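Local coordinates for bacilliredoxin BrxA (Bacillus subtilis, PDB 3FHK), which removes bacillithiol from mixed disulfides formed on protein thiols under oxidative stress, acting as a dithiol bacilliredoxin with a CXC redox motif, at residues A94-R97 with E98-G102; Q14-V17 with P18-R21; A67-A70 with V71-D75; M6-E9 with E10-Q14. The protein carries 2 engineered substitutions. All blocks are in the same frame, centred on the assembly; numbering follows the deposited sequence.

Contact 1 of 4, residues A94-R97 with E98-G102; sequences AKMR and EYFTG. With SO4 (sulfate ion), chain F.
A helix-terminal contact joins the last turn of helix 90-97 to the loop that leads toward strand 109-114, with Lys95, Met96 and Arg97 meeting Glu98, Tyr99 and Phe100. Tyr99 N bonds to Met96 O at 3.0 Å. A second bond, from Phe100 N to Arg97 O at 2.9 Å, closes a type I beta turn from Arg97 to Phe100. Phe100 is the centre of an inverse gamma turn. Lys95 bends at chi2 (54°) and again at chi3, which curls its long chain back to Glu98. Lys95 NZ forms a salt bridge with Glu98 OE1 at 2.9 Å, on the syn side, 34° out of the carboxylate plane. The aliphatic part of the lysine serves too, since Lys95 CD lies 4.0 Å from Tyr99 CE2. Tyr99 presents its ring edge to Met96 O, while its hydroxyl bonds to Glu42. Phe100 lays one face over Met96 O. The Met96 sulfur makes oblique Met-aromatic contacts with both rings in the modelled conformer, one of two. Apolar Met96 reaches Met41 of helix 34-43 and Val50 of strand 47-53; Phe100 lies on Val50 and Ala111. Arg97 runs extended past Val52 and Pro105 to its guanidinium, whose edge grips a sulfate: Arg97 NH2 reaches sulfate O3 at 2.7 Å, nearly straight at 168°, and NH1 reaches sulfate O4 at 2.8 Å. NH2 also bonds Ser106 O weakly. The sulfate probably comes from the crystallisation liquor, yet its two-pronged grip implies that Arg97, its side chain about 10 Å from that of nucleophilic Cys56, can hold an anion.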
loop_
_atom_site.group_PDB
_atom_site.type_symbol
_atom_site.label_atom_id
_atom_site.label_comp_id
_atom_site.label_asym_id
_atom_site.label_seq_id
_atom_site.Cartn_x
_atom_site.Cartn_y
_atom_site.Cartn_z
ATOM N N ALA A 94 -19.001 -20.145 6.322
ATOM C CA ALA A 94 -20.400 -20.111 5.867
ATOM C C ALA A 94 -21.047 -21.496 5.941
ATOM O O ALA A 94 -22.201 -21.635 6.330
ATOM C CB ALA A 94 -20.507 -19.548 4.437
ATOM N N LYS A 95 -20.279 -22.512 5.567
ATOM C CA LYS A 95 -20.698 -23.905 5.677
ATOM C C LYS A 95 -20.846 -24.381 7.137
ATOM O O LYS A 95 -21.816 -25.044 7.479
ATOM C CB LYS A 95 -19.717 -24.798 4.905
ATOM C CG LYS A 95 -19.972 -26.289 5.027
ATOM C CD LYS A 95 -21.397 -26.631 4.652
ATOM C CE LYS A 95 -21.735 -26.106 3.273
ATOM N NZ LYS A 95 -22.992 -26.716 2.758
ATOM N N MET A 96 -19.883 -24.048 7.988
ATOM C CA MET A 96 -20.004 -24.409 9.395
ATOM C C MET A 96 -21.249 -23.765 10.003
ATOM O O MET A 96 -22.008 -24.411 10.728
ATOM C CB MET A 96 -18.754 -24.009 10.180
ATOM C CG MET A 96 -18.706 -24.556 11.598
ATOM S SD MET A 96 -18.979 -26.342 11.685
ATOM C CE MET A 96 -19.235 -26.532 13.429
ATOM N N ARG A 97 -21.466 -22.493 9.686
ATOM C CA ARG A 97 -22.583 -21.753 10.263
ATOM C C ARG A 97 -23.942 -22.345 9.882
ATOM O O ARG A 97 -24.900 -22.234 10.643
ATOM C CB ARG A 97 -22.483 -20.252 9.940
ATOM C CG ARG A 97 -21.348 -19.517 10.718
ATOM C CD ARG A 97 -21.123 -18.096 10.179
ATOM N NE ARG A 97 -20.315 -17.287 11.083
ATOM C CZ ARG A 97 -19.735 -16.130 10.755
ATOM N NH1 ARG A 97 -19.851 -15.628 9.529
ATOM N NH2 ARG A 97 -19.012 -15.475 11.656
ATOM N N GLU A 98 -24.016 -23.002 8.728
ATOM C CA GLU A 98 -25.246 -23.665 8.310
ATOM C C GLU A 98 -25.721 -24.694 9.336
ATOM O O GLU A 98 -26.913 -24.996 9.410
ATOM C CB GLU A 98 -25.059 -24.346 6.959
ATOM C CG GLU A 98 -25.062 -23.408 5.766
ATOM C CD GLU A 98 -24.863 -24.156 4.463
ATOM O OE1 GLU A 98 -24.889 -25.403 4.490
ATOM O OE2 GLU A 98 -24.677 -23.504 3.416
ATOM N N TYR A 99 -24.785 -25.231 10.114
ATOM C CA TYR A 99 -25.088 -26.254 11.112
ATOM C C TYR A 99 -25.559 -25.649 12.435
ATOM O O TYR A 99 -26.141 -26.350 13.265
ATOM C CB TYR A 99 -23.851 -27.129 11.375
ATOM C CG TYR A 99 -23.450 -28.025 10.220
ATOM C CD1 TYR A 99 -23.917 -29.332 10.127
ATOM C CD2 TYR A 99 -22.622 -27.557 9.218
ATOM C CE1 TYR A 99 -23.560 -30.151 9.059
ATOM C CE2 TYR A 99 -22.261 -28.357 8.150
ATOM C CZ TYR A 99 -22.723 -29.652 8.077
ATOM O OH TYR A 99 -22.342 -30.435 7.012
ATOM N N PHE A 100 -25.287 -24.360 12.635
ATOM C CA PHE A 100 -25.611 -23.689 13.895
ATOM C C PHE A 100 -27.053 -23.174 13.864
ATOM O O PHE A 100 -27.291 -21.972 13.965
ATOM C CB PHE A 100 -24.652 -22.516 14.175
ATOM C CG PHE A 100 -23.192 -22.910 14.294
ATOM C CD1 PHE A 100 -22.818 -24.245 14.450
ATOM C CD2 PHE A 100 -22.198 -21.935 14.285
ATOM C CE1 PHE A 100 -21.488 -24.600 14.567
ATOM C CE2 PHE A 100 -20.852 -22.281 14.414
ATOM C CZ PHE A 100 -20.493 -23.614 14.555
ATOM N N THR A 101 -28.007 -24.088 13.716
ATOM C CA THR A 101 -29.418 -23.725 13.546
ATOM C C THR A 101 -29.886 -22.813 14.670
ATOM O O THR A 101 -29.685 -23.098 15.852
ATOM C CB THR A 101 -30.325 -24.978 13.499
ATOM O OG1 THR A 101 -29.700 -25.992 12.703
ATOM C CG2 THR A 101 -31.701 -24.646 12.905
ATOM N N GLY A 102 -30.497 -21.701 14.292
ATOM C CA GLY A 102 -30.985 -20.753 15.268
ATOM C C GLY A 102 -30.042 -19.591 15.488
ATOM O O GLY A 102 -30.486 -18.485 15.814
HETATM S S SO4 F . -17.803 -12.571 9.617
HETATM O O1 SO4 F . -18.527 -11.344 9.308
HETATM O O2 SO4 F . -16.376 -12.296 9.509
HETATM O O3 SO4 F . -18.166 -12.953 10.983
HETATM O O4 SO4 F . -18.118 -13.662 8.684
#

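Contact 2 of 4, residues Q14-V17 with P18-R21; sequences QLVV and PMRR
Helix 2-24 is kinked at Pro18, where Val16 and Val17 on one turn meet Met19, Arg20 and Arg21 on the next. Proline has no amide hydrogen to give, and its ring occupies the place of a backbone bond: Pro18 CD lies 3.6 Å from Gln14 O, and Pro18 CG 3.5 Å from Leu15 O. Met19 N has no bond to Leu15 O four residues back and makes only a weak, bent one to Val16 O. Beyond the kink the helix recovers, with Arg20 N 3.0 Å from Val16 O and Arg21 N 2.8 Å from Val17 O, the latter nearly straight at 170°.

Both valines turn a methyl onto an arginine. Val17 CG1, opposite its own backbone N (chi1 166°), lies over one face of the Arg21 guanidinium, 3.7 Å from Arg21 NH1; the two side chains run alongside each other, and the methyl gives that face an apolar contact, offset toward its rim. Val16 CG1 approaches Arg20 NE at 3.5 Å, obliquely, while the far end of that arginine forms salt bridges with Glu30 and Asp89. Met19 is buried between Phe85 and Val55 of its own chain and Arg21 of the second subunit, its side chain about 8 Å from that of Cys56. Leu15 packs on Pro18 of the second subunit. Such a break is typical of a proline kink inside a continuous alpha-helix.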
loop_
_atom_site.group_PDB
_atom_site.type_symbol
_atom_site.label_atom_id
_atom_site.label_comp_id
_atom_site.label_asym_id
_atom_site.label_seq_id
_atom_site.Cartn_x
_atom_site.Cartn_y
_atom_site.Cartn_z
ATOM N N GLN A 14 0.029 -14.059 5.198
ATOM C CA GLN A 14 1.199 -14.327 6.022
ATOM C C GLN A 14 0.999 -13.860 7.456
ATOM O O GLN A 14 1.423 -14.528 8.390
ATOM C CB GLN A 14 2.455 -13.700 5.413
ATOM C CG GLN A 14 2.954 -14.410 4.170
ATOM C CD GLN A 14 2.914 -15.932 4.307
ATOM O OE1 GLN A 14 2.169 -16.606 3.594
ATOM N NE2 GLN A 14 3.708 -16.476 5.233
ATOM N N LEU A 15 0.343 -12.717 7.621
ATOM C CA LEU A 15 0.127 -12.141 8.942
ATOM C C LEU A 15 -0.902 -12.937 9.721
ATOM O O LEU A 15 -0.957 -12.879 10.954
ATOM C CB LEU A 15 -0.355 -10.696 8.829
ATOM C CG LEU A 15 0.554 -9.695 8.131
ATOM C CD1 LEU A 15 -0.184 -8.360 8.030
ATOM C CD2 LEU A 15 1.903 -9.544 8.856
ATOM N N VAL A 16 -1.732 -13.668 8.992
ATOM C CA VAL A 16 -2.802 -14.424 9.612
ATOM C C VAL A 16 -2.319 -15.789 10.126
ATOM O O VAL A 16 -2.953 -16.396 10.986
ATOM C CB VAL A 16 -3.987 -14.553 8.647
ATOM C CG1 VAL A 16 -4.821 -15.766 8.973
ATOM C CG2 VAL A 16 -4.825 -13.281 8.697
ATOM N N VAL A 17 -1.168 -16.237 9.628
ATOM C CA VAL A 17 -0.614 -17.543 9.990
ATOM C C VAL A 17 -0.499 -17.767 11.499
ATOM O O VAL A 17 -1.036 -18.737 12.014
ATOM C CB VAL A 17 0.763 -17.776 9.339
ATOM C CG1 VAL A 17 1.468 -18.954 9.998
ATOM C CG2 VAL A 17 0.615 -17.998 7.844
ATOM N N PRO A 18 0.199 -16.869 12.215
ATOM C CA PRO A 18 0.277 -17.077 13.664
ATOM C C PRO A 18 -1.105 -17.056 14.311
ATOM O O PRO A 18 -1.277 -17.634 15.383
ATOM C CB PRO A 18 1.108 -15.875 14.145
ATOM C CG PRO A 18 0.975 -14.868 13.050
ATOM C CD PRO A 18 0.985 -15.694 11.807
ATOM N N MET A 19 -2.073 -16.400 13.672
ATOM C CA MET A 19 -3.436 -16.383 14.196
ATOM C C MET A 19 -4.088 -17.753 14.038
ATOM O O MET A 19 -4.968 -18.115 14.818
ATOM C CB MET A 19 -4.281 -15.280 13.545
ATOM C CG MET A 19 -3.753 -13.872 13.818
ATOM S SD MET A 19 -4.742 -12.518 13.110
ATOM C CE MET A 19 -3.470 -11.261 12.972
ATOM N N ARG A 20 -3.648 -18.516 13.038
ATOM C CA ARG A 20 -4.096 -19.901 12.872
ATOM C C ARG A 20 -3.340 -20.838 13.802
ATOM O O ARG A 20 -3.941 -21.592 14.569
ATOM C CB ARG A 20 -3.892 -20.371 11.433
ATOM C CG ARG A 20 -4.690 -19.584 10.418
ATOM C CD ARG A 20 -4.293 -19.946 9.000
ATOM N NE ARG A 20 -5.044 -19.169 8.019
ATOM C CZ ARG A 20 -6.140 -19.601 7.397
ATOM N NH1 ARG A 20 -6.622 -20.805 7.652
ATOM N NH2 ARG A 20 -6.755 -18.828 6.514
ATOM N N ARG A 21 -2.017 -20.793 13.723
ATOM C CA ARG A 21 -1.179 -21.679 14.517
ATOM C C ARG A 21 -1.505 -21.597 16.005
ATOM O O ARG A 21 -1.396 -22.591 16.724
ATOM C CB ARG A 21 0.298 -21.386 14.276
ATOM C CG ARG A 21 0.849 -21.995 13.008
ATOM C CD ARG A 21 2.337 -21.698 12.916
ATOM N NE ARG A 21 2.937 -22.211 11.690
ATOM C CZ ARG A 21 3.948 -21.622 11.055
ATOM N NH1 ARG A 21 4.458 -20.488 11.523
ATOM N NH2 ARG A 21 4.438 -22.155 9.942
#

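Contact 3 of 4, residues A67-A70 with V71-D75; sequences ATQA and VLQND
The backbone from Ala67 runs helically to Gln73 and leaves helical angles at Asn74, with Val71 N bonded to Ala67 O (3.3 Å), Gln73 N to Gln69 O (2.9 Å) and, as the final bond of the series, Asn74 N to Ala70 O (3.1 Å). Leu72 N is held more loosely, by weak bonds to Thr68 O and Gln69 O.

The side-chain contact lies between Gln69 and Gln73, one turn apart. Both chains are extended beyond CG and run alongside each other in the same direction, with their amide planes only 15° apart. The amides do not pair; instead Gln73 OE1 rests beside the aliphatic root of its partner, 3.4 Å from Gln69 CB. Glutamine suits Gln69's place beside helix 132-146, since its methylenes can pack while its amide stays polar. Leu72 CG, anti to the carbonyl carbon (chi1 -75°), lies 3.3 Å from Thr68 O, and the methyl Val71 CG2 lies 3.6 Å from Ala67 O. The Thr68 hydroxyl turns back within the helix to bond Arg64 O, a usual way for threonine to satisfy itself there. Asn74 suits the exit, because its short amide can reach two ways: ND2 bonds Lys76 O in the following loop and Asp144 OD1 on helix 132-146.

In the beta-alpha-beta unit of strand 47-53, helix 57-73 and strand 80-85, small Ala67 and branched Val71 lie against Val51 and Leu49 of the first strand, whereas Gln69 and Asn74 pack on helix 132-146.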
loop_
_atom_site.group_PDB
_atom_site.type_symbol
_atom_site.label_atom_id
_atom_site.label_comp_id
_atom_site.label_asym_id
_atom_site.label_seq_id
_atom_site.Cartn_x
_atom_site.Cartn_y
_atom_site.Cartn_z
ATOM N N ALA A 67 -10.320 -20.546 24.680
ATOM C CA ALA A 67 -10.653 -21.829 24.083
ATOM C C ALA A 67 -9.554 -22.856 24.330
ATOM O O ALA A 67 -9.832 -23.996 24.697
ATOM C CB ALA A 67 -10.885 -21.665 22.591
ATOM N N THR A 68 -8.308 -22.459 24.103
ATOM C CA THR A 68 -7.197 -23.401 24.212
ATOM C C THR A 68 -6.892 -23.755 25.669
ATOM O O THR A 68 -6.508 -24.884 25.970
ATOM C CB THR A 68 -5.923 -22.889 23.483
ATOM O OG1 THR A 68 -5.440 -21.696 24.112
ATOM C CG2 THR A 68 -6.238 -22.602 22.016
ATOM N N GLN A 69 -7.083 -22.790 26.564
ATOM C CA GLN A 69 -6.839 -23.009 27.983
ATOM C C GLN A 69 -7.946 -23.832 28.634
ATOM O O GLN A 69 -7.668 -24.714 29.451
ATOM C CB GLN A 69 -6.627 -21.676 28.714
ATOM C CG GLN A 69 -5.278 -21.020 28.395
ATOM C CD GLN A 69 -5.208 -19.547 28.780
ATOM O OE1 GLN A 69 -4.614 -18.738 28.066
ATOM N NE2 GLN A 69 -5.812 -19.196 29.910
ATOM N N ALA A 70 -9.197 -23.556 28.273
ATOM C CA ALA A 70 -10.311 -24.312 28.834
ATOM C C ALA A 70 -10.146 -25.785 28.492
ATOM O O ALA A 70 -10.358 -26.669 29.328
ATOM C CB ALA A 70 -11.658 -23.777 28.303
ATOM N N VAL A 71 -9.727 -26.038 27.259
ATOM C CA VAL A 71 -9.570 -27.394 26.753
ATOM C C VAL A 71 -8.412 -28.162 27.387
ATOM O O VAL A 71 -8.461 -29.394 27.522
ATOM C CB VAL A 71 -9.429 -27.374 25.222
ATOM C CG1 VAL A 71 -8.541 -28.484 24.740
ATOM C CG2 VAL A 71 -10.823 -27.462 24.572
ATOM N N LEU A 72 -7.369 -27.437 27.778
ATOM C CA LEU A 72 -6.183 -28.064 28.332
ATOM C C LEU A 72 -6.276 -28.209 29.846
ATOM O O LEU A 72 -5.647 -29.097 30.437
ATOM C CB LEU A 72 -4.949 -27.247 27.966
ATOM C CG LEU A 72 -4.446 -27.360 26.527
ATOM C CD1 LEU A 72 -3.352 -26.325 26.287
ATOM C CD2 LEU A 72 -3.933 -28.774 26.248
ATOM N N GLN A 73 -7.077 -27.344 30.463
ATOM C CA GLN A 73 -7.121 -27.241 31.917
ATOM C C GLN A 73 -8.266 -28.006 32.582
ATOM O O GLN A 73 -8.149 -28.428 33.732
ATOM C CB GLN A 73 -7.165 -25.771 32.328
ATOM C CG GLN A 73 -5.853 -25.042 32.061
ATOM C CD GLN A 73 -5.954 -23.551 32.294
ATOM O OE1 GLN A 73 -5.263 -22.764 31.644
ATOM N NE2 GLN A 73 -6.829 -23.149 33.218
ATOM N N ASN A 74 -9.369 -28.181 31.863
ATOM C CA ASN A 74 -10.556 -28.799 32.440
ATOM C C ASN A 74 -10.458 -30.316 32.479
ATOM O O ASN A 74 -9.945 -30.936 31.552
ATOM C CB ASN A 74 -11.801 -28.380 31.655
ATOM C CG ASN A 74 -13.056 -28.389 32.503
ATOM O OD1 ASN A 74 -13.104 -27.766 33.562
ATOM N ND2 ASN A 74 -14.083 -29.093 32.040
ATOM N N ASP A 75 -10.949 -30.915 33.556
ATOM C CA ASP A 75 -11.018 -32.372 33.634
ATOM C C ASP A 75 -11.902 -32.923 32.512
ATOM O O ASP A 75 -11.451 -33.738 31.700
ATOM C CB ASP A 75 -11.538 -32.819 35.002
ATOM C CG ASP A 75 -11.869 -34.304 35.046
ATOM O OD1 ASP A 75 -11.284 -35.070 34.249
ATOM O OD2 ASP A 75 -12.711 -34.706 35.882
#

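Contact 4 of 4, residues M6-E9 with E10-Q14; sequences MAYE and EYMRQ
Swung to the side opposite its backbone N (chi1 -175°), the Tyr8 ring leans along the helix toward Met12, whose CG, set by chi1 -86°, meets it; the bends at chi2 and chi3 carry the sulfur end away. Tyr8 CE2 and Met12 CG come within 3.7 Å, an oblique approach. Methionine suits this place, since a slender methylene can lie beside the ring while the flexible end turns elsewhere. The backbone beneath is regular alpha-helix: Glu10 N bonds Met6 O at 2.9 Å, Tyr11 N bonds Ala7 O at 2.9 Å, and Met12 N bonds Tyr8 O at 2.9 Å with an angle of 169°. On another side of the helix, Glu10 and Arg13 form a salt bridge, though a slack one, with Arg13 NE 3.3 Å from Glu10 OE1.

The helix also lies among neighbouring chains. Tyr11 meets Tyr11 of the third subunit, Tyr8 packs on Gln14 and Met12 on Arg21 of the second, and small Ala7 packs on Gln14 of the third. The packing on other subunits is thus mostly apolar on this chain's side, though Glu10 shares in it through Ala7 of the third subunit; the Glu10-Arg13 bridge is weak and probably adds little.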
loop_
_atom_site.group_PDB
_atom_site.type_symbol
_atom_site.label_atom_id
_atom_site.label_comp_id
_atom_site.label_asym_id
_atom_site.label_seq_id
_atom_site.Cartn_x
_atom_site.Cartn_y
_atom_site.Cartn_z
ATOM N N MET A 6 -3.215 -9.205 -5.421
ATOM C CA MET A 6 -2.545 -10.462 -5.111
ATOM C C MET A 6 -1.606 -10.232 -3.929
ATOM O O MET A 6 -1.654 -10.961 -2.940
ATOM C CB MET A 6 -1.734 -10.962 -6.308
ATOM C CG MET A 6 -2.501 -11.107 -7.620
ATOM S SD MET A 6 -3.187 -12.747 -7.933
ATOM C CE MET A 6 -4.593 -12.771 -6.816
ATOM N N ALA A 7 -0.759 -9.209 -4.043
ATOM C CA ALA A 7 0.216 -8.874 -3.004
ATOM C C ALA A 7 -0.444 -8.607 -1.652
ATOM O O ALA A 7 0.041 -9.051 -0.608
ATOM C CB ALA A 7 1.047 -7.668 -3.426
ATOM N N TYR A 8 -1.554 -7.878 -1.675
ATOM C CA TYR A 8 -2.257 -7.559 -0.447
ATOM C C TYR A 8 -2.737 -8.830 0.240
ATOM O O TYR A 8 -2.556 -9.000 1.453
ATOM C CB TYR A 8 -3.420 -6.623 -0.741
ATOM C CG TYR A 8 -4.164 -6.127 0.483
ATOM C CD1 TYR A 8 -4.000 -4.824 0.933
ATOM C CD2 TYR A 8 -5.052 -6.956 1.169
ATOM C CE1 TYR A 8 -4.688 -4.355 2.040
ATOM C CE2 TYR A 8 -5.748 -6.499 2.280
ATOM C CZ TYR A 8 -5.561 -5.197 2.709
ATOM O OH TYR A 8 -6.245 -4.725 3.809
ATOM N N GLU A 9 -3.329 -9.734 -0.532
ATOM C CA GLU A 9 -3.852 -10.977 0.037
ATOM C C GLU A 9 -2.735 -11.866 0.569
ATOM O O GLU A 9 -2.854 -12.470 1.634
ATOM C CB GLU A 9 -4.722 -11.730 -0.979
ATOM C CG GLU A 9 -6.046 -11.040 -1.279
ATOM C CD GLU A 9 -6.773 -11.638 -2.476
ATOM O OE1 GLU A 9 -7.153 -12.830 -2.419
ATOM O OE2 GLU A 9 -6.979 -10.908 -3.471
ATOM N N GLU A 10 -1.636 -11.932 -0.167
ATOM C CA GLU A 10 -0.498 -12.726 0.270
ATOM C C GLU A 10 0.034 -12.187 1.594
ATOM O O GLU A 10 0.365 -12.935 2.516
ATOM C CB GLU A 10 0.605 -12.692 -0.790
ATOM C CG GLU A 10 1.839 -13.487 -0.417
ATOM C CD GLU A 10 1.528 -14.945 -0.131
ATOM O OE1 GLU A 10 0.430 -15.417 -0.503
ATOM O OE2 GLU A 10 2.385 -15.625 0.467
ATOM N N TYR A 11 0.108 -10.870 1.689
ATOM C CA TYR A 11 0.605 -10.257 2.896
ATOM C C TYR A 11 -0.332 -10.542 4.075
ATOM O O TYR A 11 0.124 -10.927 5.148
ATOM C CB TYR A 11 0.812 -8.764 2.677
ATOM C CG TYR A 11 1.526 -8.058 3.811
ATOM C CD1 TYR A 11 1.185 -6.755 4.162
ATOM C CD2 TYR A 11 2.541 -8.688 4.526
ATOM C CE1 TYR A 11 1.832 -6.095 5.189
ATOM C CE2 TYR A 11 3.194 -8.036 5.561
ATOM C CZ TYR A 11 2.836 -6.738 5.886
ATOM O OH TYR A 11 3.478 -6.070 6.907
ATOM N N MET A 12 -1.636 -10.363 3.873
ATOM C CA MET A 12 -2.614 -10.677 4.914
ATOM C C MET A 12 -2.615 -12.173 5.245
ATOM O O MET A 12 -2.772 -12.574 6.397
ATOM C CB MET A 12 -4.017 -10.188 4.530
ATOM C CG MET A 12 -4.300 -8.721 4.896
ATOM S SD MET A 12 -4.398 -8.418 6.691
ATOM C CE MET A 12 -5.568 -9.675 7.165
ATOM N N ARG A 13 -2.417 -12.994 4.228
ATOM C CA ARG A 13 -2.255 -14.426 4.441
ATOM C C ARG A 13 -1.101 -14.726 5.402
ATOM O O ARG A 13 -1.227 -15.558 6.308
ATOM C CB ARG A 13 -1.998 -15.130 3.115
ATOM C CG ARG A 13 -2.254 -16.617 3.159
ATOM C CD ARG A 13 -1.721 -17.296 1.914
ATOM N NE ARG A 13 -0.268 -17.475 1.952
ATOM C CZ ARG A 13 0.340 -18.605 2.312
ATOM N NH1 ARG A 13 -0.378 -19.659 2.672
ATOM N NH2 ARG A 13 1.665 -18.687 2.309
ATOM N N GLN A 14 0.029 -14.059 5.198
ATOM C CA GLN A 14 1.199 -14.327 6.022
ATOM C C GLN A 14 0.999 -13.860 7.456
ATOM O O GLN A 14 1.423 -14.528 8.390
ATOM C CB GLN A 14 2.455 -13.700 5.413
ATOM C CG GLN A 14 2.954 -14.410 4.170
ATOM C CD GLN A 14 2.914 -15.932 4.307
ATOM O OE1 GLN A 14 2.169 -16.606 3.594
ATOM N NE2 GLN A 14 3.708 -16.476 5.233
#

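How the contacts relate
Contacts 4 and 2 follow one another on helix 2-24, sharing Gln14 with centres 12 Å apart; both touch the third subunit, so this helix carries assembly packing and, from Met12 to Met19, runs near the redox site. Contact 1 closes a different helix, its centre 24 Å from that of contact 2 and on the opposite side of the chain's centre. Cys56 of the CXC motif relates them: its side chain is about 8 Å from that of Met19 in contact 2, and about 10 Å from those of Met12 in contact 4 and sulfate-binding Arg97 in contact 1. Contact 3, at the far end of the helix containing Cys58, lies away from the site, nearest atoms about 7 Å from contact 2.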